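PDB 5O4J: HcgC from Methanococcus maripaludis S2, which probably catalyses the SAM-dependent C-methylation of a pyridinol precursor in biosynthesis of the iron-guanylylpyridinol cofactor of [Fe]-hydrogenase. Local coordinates for residues 109-121 with 144-156. Numbering follows the deposited sequence. Where two conformers were deposited one is given.
Sequences VIDLTGIGGVSPD and ISKIDNTDKRLCV. With SAH (S-adenosyl-L-homocysteine), chain E; PJL ((3~{E})-3-[(~{E})-3-oxidanylprop-2-enoyl]iminopropanoic acid), chain H.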
loop_
_atom_site.group_PDB
_atom_site.type_symbol
_atom_site.label_atom_id
_atom_site.label_comp_id
_atom_site.label_asym_id
_atom_site.label_seq_id
_atom_site.Cartn_x
_atom_site.Cartn_y
_atom_site.Cartn_z
ATOM N N VAL A 109 30.890 18.040 -19.507
ATOM C CA VAL A 109 30.141 16.965 -20.148
ATOM C C VAL A 109 29.120 16.453 -19.143
ATOM O O VAL A 109 29.458 16.193 -17.985
ATOM C CB VAL A 109 31.064 15.828 -20.633
ATOM C CG1 VAL A 109 30.259 14.666 -21.209
ATOM C CG2 VAL A 109 32.054 16.346 -21.676
ATOM N N ILE A 110 27.872 16.326 -19.578
ATOM C CA ILE A 110 26.809 15.786 -18.745
ATOM C C ILE A 110 26.139 14.683 -19.546
ATOM O O ILE A 110 25.624 14.939 -20.641
ATOM C CB ILE A 110 25.781 16.853 -18.328
ATOM C CG1 ILE A 110 26.498 17.999 -17.597
ATOM C CG2 ILE A 110 24.700 16.232 -17.452
ATOM C CD1 ILE A 110 25.588 19.124 -17.145
ATOM N N ASP A 111 26.138 13.469 -19.002
ATOM C CA ASP A 111 25.451 12.337 -19.617
ATOM C C ASP A 111 24.149 12.098 -18.872
ATOM O O ASP A 111 24.157 11.659 -17.719
ATOM C CB ASP A 111 26.295 11.070 -19.589
ATOM C CG ASP A 111 25.470 9.837 -19.918
ATOM O OD1 ASP A 111 24.570 9.938 -20.782
ATOM O OD2 ASP A 111 25.687 8.782 -19.288
ATOM N N LEU A 112 23.031 12.364 -19.541
ATOM C CA LEU A 112 21.703 12.156 -18.989
ATOM C C LEU A 112 20.992 10.966 -19.620
ATOM O O LEU A 112 19.777 10.808 -19.425
ATOM C CB LEU A 112 20.859 13.420 -19.189
ATOM C CG LEU A 112 21.453 14.705 -18.612
ATOM C CD1 LEU A 112 20.616 15.914 -18.997
ATOM C CD2 LEU A 112 21.558 14.603 -17.105
ATOM N N THR A 113 21.709 10.119 -20.366
ATOM C CA THR A 113 21.028 9.115 -21.178
ATOM C C THR A 113 20.570 7.917 -20.357
ATOM O O THR A 113 19.612 7.244 -20.743
ATOM C CB THR A 113 21.913 8.646 -22.338
ATOM O OG1 THR A 113 23.118 8.044 -21.848
ATOM C CG2 THR A 113 22.254 9.810 -23.247
ATOM N N GLY A 114 21.239 7.624 -19.248
ATOM C CA GLY A 114 20.787 6.546 -18.386
ATOM C C GLY A 114 20.830 5.197 -19.079
ATOM O O GLY A 114 21.757 4.884 -19.829
ATOM N N ILE A 115 19.811 4.376 -18.814
ATOM C CA ILE A 115 19.851 2.969 -19.212
ATOM C C ILE A 115 19.983 2.834 -20.723
ATOM O O ILE A 115 19.230 3.450 -21.491
ATOM C CB ILE A 115 18.596 2.248 -18.698
ATOM C CG1 ILE A 115 18.582 2.227 -17.173
ATOM C CG2 ILE A 115 18.518 0.843 -19.240
ATOM C CD1 ILE A 115 17.221 1.951 -16.594
ATOM N N GLY A 116 20.925 1.997 -21.150
ATOM C CA GLY A 116 21.166 1.737 -22.556
ATOM C C GLY A 116 21.650 2.928 -23.343
ATOM O O GLY A 116 21.588 2.910 -24.575
ATOM N N GLY A 117 22.189 3.944 -22.670
ATOM C CA GLY A 117 22.578 5.183 -23.316
ATOM C C GLY A 117 24.010 5.227 -23.826
ATOM O O GLY A 117 24.495 4.260 -24.421
ATOM N N VAL A 118 24.682 6.365 -23.630
ATOM C CA VAL A 118 26.002 6.563 -24.214
ATOM C C VAL A 118 26.987 5.532 -23.680
ATOM O O VAL A 118 26.897 5.074 -22.532
ATOM C CB VAL A 118 26.546 7.977 -23.951
ATOM C CG1 VAL A 118 25.635 9.024 -24.546
ATOM C CG2 VAL A 118 26.755 8.200 -22.465
ATOM N N SER A 119 27.939 5.201 -24.493
ATOM C CA SER A 119 28.947 4.217 -24.148
ATOM C C SER A 119 30.099 4.877 -23.398
ATOM O O SER A 119 30.440 6.030 -23.666
ATOM C CB SER A 119 29.491 3.553 -25.409
ATOM O OG SER A 119 30.230 4.485 -26.176
ATOM N N PRO A 120 30.718 4.177 -22.447
ATOM C CA PRO A 120 31.957 4.708 -21.856
ATOM C C PRO A 120 33.005 5.035 -22.905
ATOM O O PRO A 120 33.816 5.952 -22.718
ATOM C CB PRO A 120 32.409 3.571 -20.927
ATOM C CG PRO A 120 31.134 2.834 -20.602
ATOM C CD PRO A 120 30.338 2.879 -21.862
ATOM N N ASP A 121 33.005 4.299 -24.019
ATOM C CA ASP A 121 33.947 4.563 -25.101
ATOM C C ASP A 121 33.781 5.982 -25.644
ATOM O O ASP A 121 34.769 6.686 -25.878
ATOM C CB ASP A 121 33.749 3.523 -26.210
ATOM C CG ASP A 121 34.844 3.562 -27.260
ATOM O OD1 ASP A 121 35.304 4.662 -27.627
ATOM O OD2 ASP A 121 35.245 2.475 -27.724
ATOM N N ILE A 144 17.332 -3.897 -12.995
ATOM C CA ILE A 144 17.843 -2.586 -13.375
ATOM C C ILE A 144 19.298 -2.433 -12.951
ATOM O O ILE A 144 20.114 -1.867 -13.691
ATOM C CB ILE A 144 16.945 -1.491 -12.776
ATOM C CG1 ILE A 144 15.583 -1.534 -13.476
ATOM C CG2 ILE A 144 17.589 -0.114 -12.889
ATOM C CD1 ILE A 144 14.504 -0.730 -12.783
ATOM N N SER A 145 19.646 -2.915 -11.755
ATOM C CA SER A 145 21.035 -2.853 -11.311
ATOM C C SER A 145 21.953 -3.577 -12.286
ATOM O O SER A 145 23.079 -3.129 -12.539
ATOM C CB SER A 145 21.177 -3.459 -9.916
ATOM O OG SER A 145 20.700 -2.567 -8.925
ATOM N N LYS A 146 21.495 -4.704 -12.832
ATOM C CA LYS A 146 22.349 -5.529 -13.691
ATOM C C LYS A 146 22.651 -4.846 -15.021
ATOM O O LYS A 146 23.728 -5.050 -15.596
ATOM C CB LYS A 146 21.673 -6.881 -13.936
ATOM C CG LYS A 146 22.514 -7.893 -14.698
ATOM C CD LYS A 146 21.702 -9.137 -15.047
ATOM C CE LYS A 146 21.934 -9.585 -16.489
ATOM N NZ LYS A 146 23.376 -9.748 -16.821
ATOM N N ILE A 147 21.714 -4.054 -15.544
ATOM C CA ILE A 147 21.917 -3.416 -16.843
ATOM C C ILE A 147 22.566 -2.051 -16.717
ATOM O O ILE A 147 23.039 -1.506 -17.726
ATOM C CB ILE A 147 20.588 -3.297 -17.615
ATOM C CG1 ILE A 147 20.861 -3.000 -19.091
ATOM C CG2 ILE A 147 19.688 -2.214 -17.020
ATOM C CD1 ILE A 147 19.798 -3.531 -20.017
ATOM N N ASP A 148 22.623 -1.493 -15.511
ATOM C CA ASP A 148 23.233 -0.191 -15.300
ATOM C C ASP A 148 24.752 -0.283 -15.392
ATOM O O ASP A 148 25.357 -1.252 -14.925
ATOM C CB ASP A 148 22.840 0.342 -13.927
ATOM C CG ASP A 148 23.558 1.619 -13.574
ATOM O OD1 ASP A 148 23.262 2.663 -14.187
ATOM O OD2 ASP A 148 24.430 1.569 -12.689
ATOM N N ASN A 149 25.374 0.735 -15.992
ATOM C CA ASN A 149 26.838 0.813 -16.028
ATOM C C ASN A 149 27.309 2.238 -15.770
ATOM O O ASN A 149 28.315 2.692 -16.326
ATOM C CB ASN A 149 27.385 0.305 -17.361
ATOM C CG ASN A 149 27.015 1.203 -18.521
ATOM O OD1 ASN A 149 26.111 2.022 -18.412
ATOM N ND2 ASN A 149 27.725 1.050 -19.645
ATOM N N THR A 150 26.595 2.951 -14.897
ATOM C CA THR A 150 26.930 4.333 -14.570
ATOM C C THR A 150 28.394 4.493 -14.178
ATOM O O THR A 150 29.067 5.429 -14.621
ATOM C CB THR A 150 26.023 4.819 -13.431
ATOM O OG1 THR A 150 24.677 4.918 -13.903
ATOM C CG2 THR A 150 26.469 6.185 -12.883
ATOM N N ASP A 151 28.887 3.615 -13.305
ATOM C CA ASP A 151 30.249 3.756 -12.801
ATOM C C ASP A 151 31.274 3.662 -13.919
ATOM O O ASP A 151 32.317 4.328 -13.864
ATOM C CB ASP A 151 30.526 2.690 -11.743
ATOM C CG ASP A 151 29.693 2.881 -10.488
ATOM O OD1 ASP A 151 29.901 3.884 -9.776
ATOM O OD2 ASP A 151 28.820 2.028 -10.219
ATOM N N LYS A 152 31.005 2.843 -14.934
ATOM C CA LYS A 152 31.935 2.706 -16.047
ATOM C C LYS A 152 31.968 3.942 -16.933
ATOM O O LYS A 152 32.920 4.115 -17.702
ATOM C CB LYS A 152 31.585 1.469 -16.877
ATOM C CG LYS A 152 31.898 0.166 -16.162
ATOM C CD LYS A 152 31.648 -1.049 -17.030
ATOM C CE LYS A 152 32.100 -2.318 -16.321
ATOM N NZ LYS A 152 31.892 -3.541 -17.144
ATOM N N ARG A 153 30.947 4.796 -16.861
ATOM C CA ARG A 153 30.926 6.029 -17.632
ATOM C C ARG A 153 31.713 7.156 -16.973
ATOM O O ARG A 153 31.939 8.189 -17.612
ATOM C CB ARG A 153 29.472 6.470 -17.842
ATOM C CG ARG A 153 28.660 5.443 -18.614
ATOM C CD ARG A 153 27.259 5.945 -18.914
ATOM N NE ARG A 153 26.334 4.847 -19.188
ATOM C CZ ARG A 153 25.092 5.006 -19.635
ATOM N NH1 ARG A 153 24.616 6.226 -19.874
ATOM N NH2 ARG A 153 24.327 3.943 -19.850
ATOM N N LEU A 154 32.111 6.994 -15.717
ATOM C CA LEU A 154 32.835 8.036 -14.988
ATOM C C LEU A 154 34.338 7.891 -15.215
ATOM O O LEU A 154 35.121 7.685 -14.290
ATOM C CB LEU A 154 32.501 7.968 -13.506
ATOM C CG LEU A 154 31.078 8.334 -13.124
ATOM C CD1 LEU A 154 30.745 7.672 -11.800
ATOM C CD2 LEU A 154 30.935 9.850 -13.053
ATOM N N CYS A 155 34.737 8.019 -16.475
ATOM C CA CYS A 155 36.096 7.678 -16.877
ATOM C C CYS A 155 36.932 8.867 -17.330
ATOM O O CYS A 155 38.098 8.676 -17.687
ATOM C CB CYS A 155 36.060 6.622 -17.989
ATOM S SG CYS A 155 35.028 7.046 -19.392
ATOM N N VAL A 156 36.379 10.078 -17.346
ATOM C CA VAL A 156 37.124 11.277 -17.714
ATOM C C VAL A 156 36.688 12.411 -16.796
ATOM O O VAL A 156 35.715 12.296 -16.050
ATOM C CB VAL A 156 36.917 11.668 -19.193
ATOM C CG1 VAL A 156 37.455 10.569 -20.105
ATOM C CG2 VAL A 156 35.454 11.945 -19.484
HETATM N N SAH E . 17.352 10.269 -17.393
HETATM C CA SAH E . 16.463 11.051 -18.304
HETATM C CB SAH E . 15.835 10.114 -19.333
HETATM C CG SAH E . 16.822 9.755 -20.442
HETATM S SD SAH E . 16.063 8.782 -21.718
HETATM C C SAH E . 15.363 11.743 -17.552
HETATM O O SAH E . 14.524 12.418 -18.199
HETATM O OXT SAH E . 15.327 11.601 -16.322
HETATM C "C5'" SAH E . 17.393 8.613 -22.871
HETATM C "C4'" SAH E . 17.599 9.849 -23.740
HETATM O "O4'" SAH E . 18.933 9.818 -24.262
HETATM C "C3'" SAH E . 16.684 9.838 -24.950
HETATM O "O3'" SAH E . 16.396 11.174 -25.394
HETATM C "C2'" SAH E . 17.514 9.073 -25.952
HETATM O "O2'" SAH E . 17.134 9.279 -27.317
HETATM C "C1'" SAH E . 18.899 9.611 -25.677
HETATM N N9 SAH E . 19.984 8.672 -25.999
HETATM C C8 SAH E . 19.991 7.336 -25.792
HETATM N N7 SAH E . 21.183 6.820 -26.184
HETATM C C5 SAH E . 21.941 7.845 -26.620
HETATM C C6 SAH E . 23.304 8.004 -27.161
HETATM N N6 SAH E . 24.103 6.924 -27.315
HETATM N N1 SAH E . 23.706 9.246 -27.495
HETATM C C2 SAH E . 22.925 10.325 -27.338
HETATM N N3 SAH E . 21.672 10.260 -26.858
HETATM C C4 SAH E . 21.149 9.064 -26.492
HETATM O O14 PJL H . 12.496 7.673 -18.555
HETATM C C12 PJL H . 12.316 6.954 -17.524
HETATM O O13 PJL H . 11.836 7.372 -16.452
HETATM C C10 PJL H . 12.672 5.483 -17.493
HETATM C C4 PJL H . 13.908 5.152 -18.286
HETATM N N5 PJL H . 13.860 4.945 -19.528
HETATM C C6 PJL H . 14.938 4.627 -20.272
HETATM O O8 PJL H . 14.827 3.957 -21.287
HETATM C C7 PJL H . 16.304 5.063 -19.887
HETATM C C2 PJL H . 16.524 5.762 -18.778
HETATM O O1 PJL H . 17.716 6.157 -18.396
HETATM O O HOH W 1 22.827 1.080 -19.053
HETATM O O HOH W 2 26.540 2.337 -21.979
#
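Arg153 reaches the loop that leaves strand 108-111 of the mixed, mostly parallel sheet of the Rossmann-like fold and bonds to Asp111 and Gly114, whose loop lines the S-adenosyl-L-homocysteine site. Its chain runs extended from CG to NE, with chi2 -175° and chi3 -159°, which brings the guanidinium to Asp111 OD2 and to Gly114 O, the first residue of the Gly114-Gly117 type II turn. Arg153 NH1 donates to the syn lone pair of Asp111 OD2 at 2.8 Å, forming a salt bridge; the carboxylate and guanidinium planes lie only 27° apart, although the two side chains cross at about a right angle. Arg153 NH2 donates to Gly114 O at 2.7 Å, from above the carbonyl plane, while Gly117 N reaches the same oxygen from the opposite face. From its own segment, Asn149 OD1 receives both NE and NH2 at the guanidinium edge, holding the group against rotation. Over one face sits Val118 O, 3.3 Å above the plane, a contact without hydrogen-bond geometry. With an alanine here the guanidinium donors are gone, which would probably leave the buried Asp111 carboxylate without its countercharge and Gly114 O without its side-chain donor. Beside this network, Pro120 packs its ring on the backbone of Lys152, and Ile115 CG2 meets Ile147 CG2 at 4.0 Å; Val9 of a second subunit also packs on Ile115. On the ligand side of the loop, Ile115 N donates to PJL O1 and Val118 CG1 touches the adenine. A water joins the segments, donating to Val118 O (2.8 Å) and accepting from Asn149 ND2.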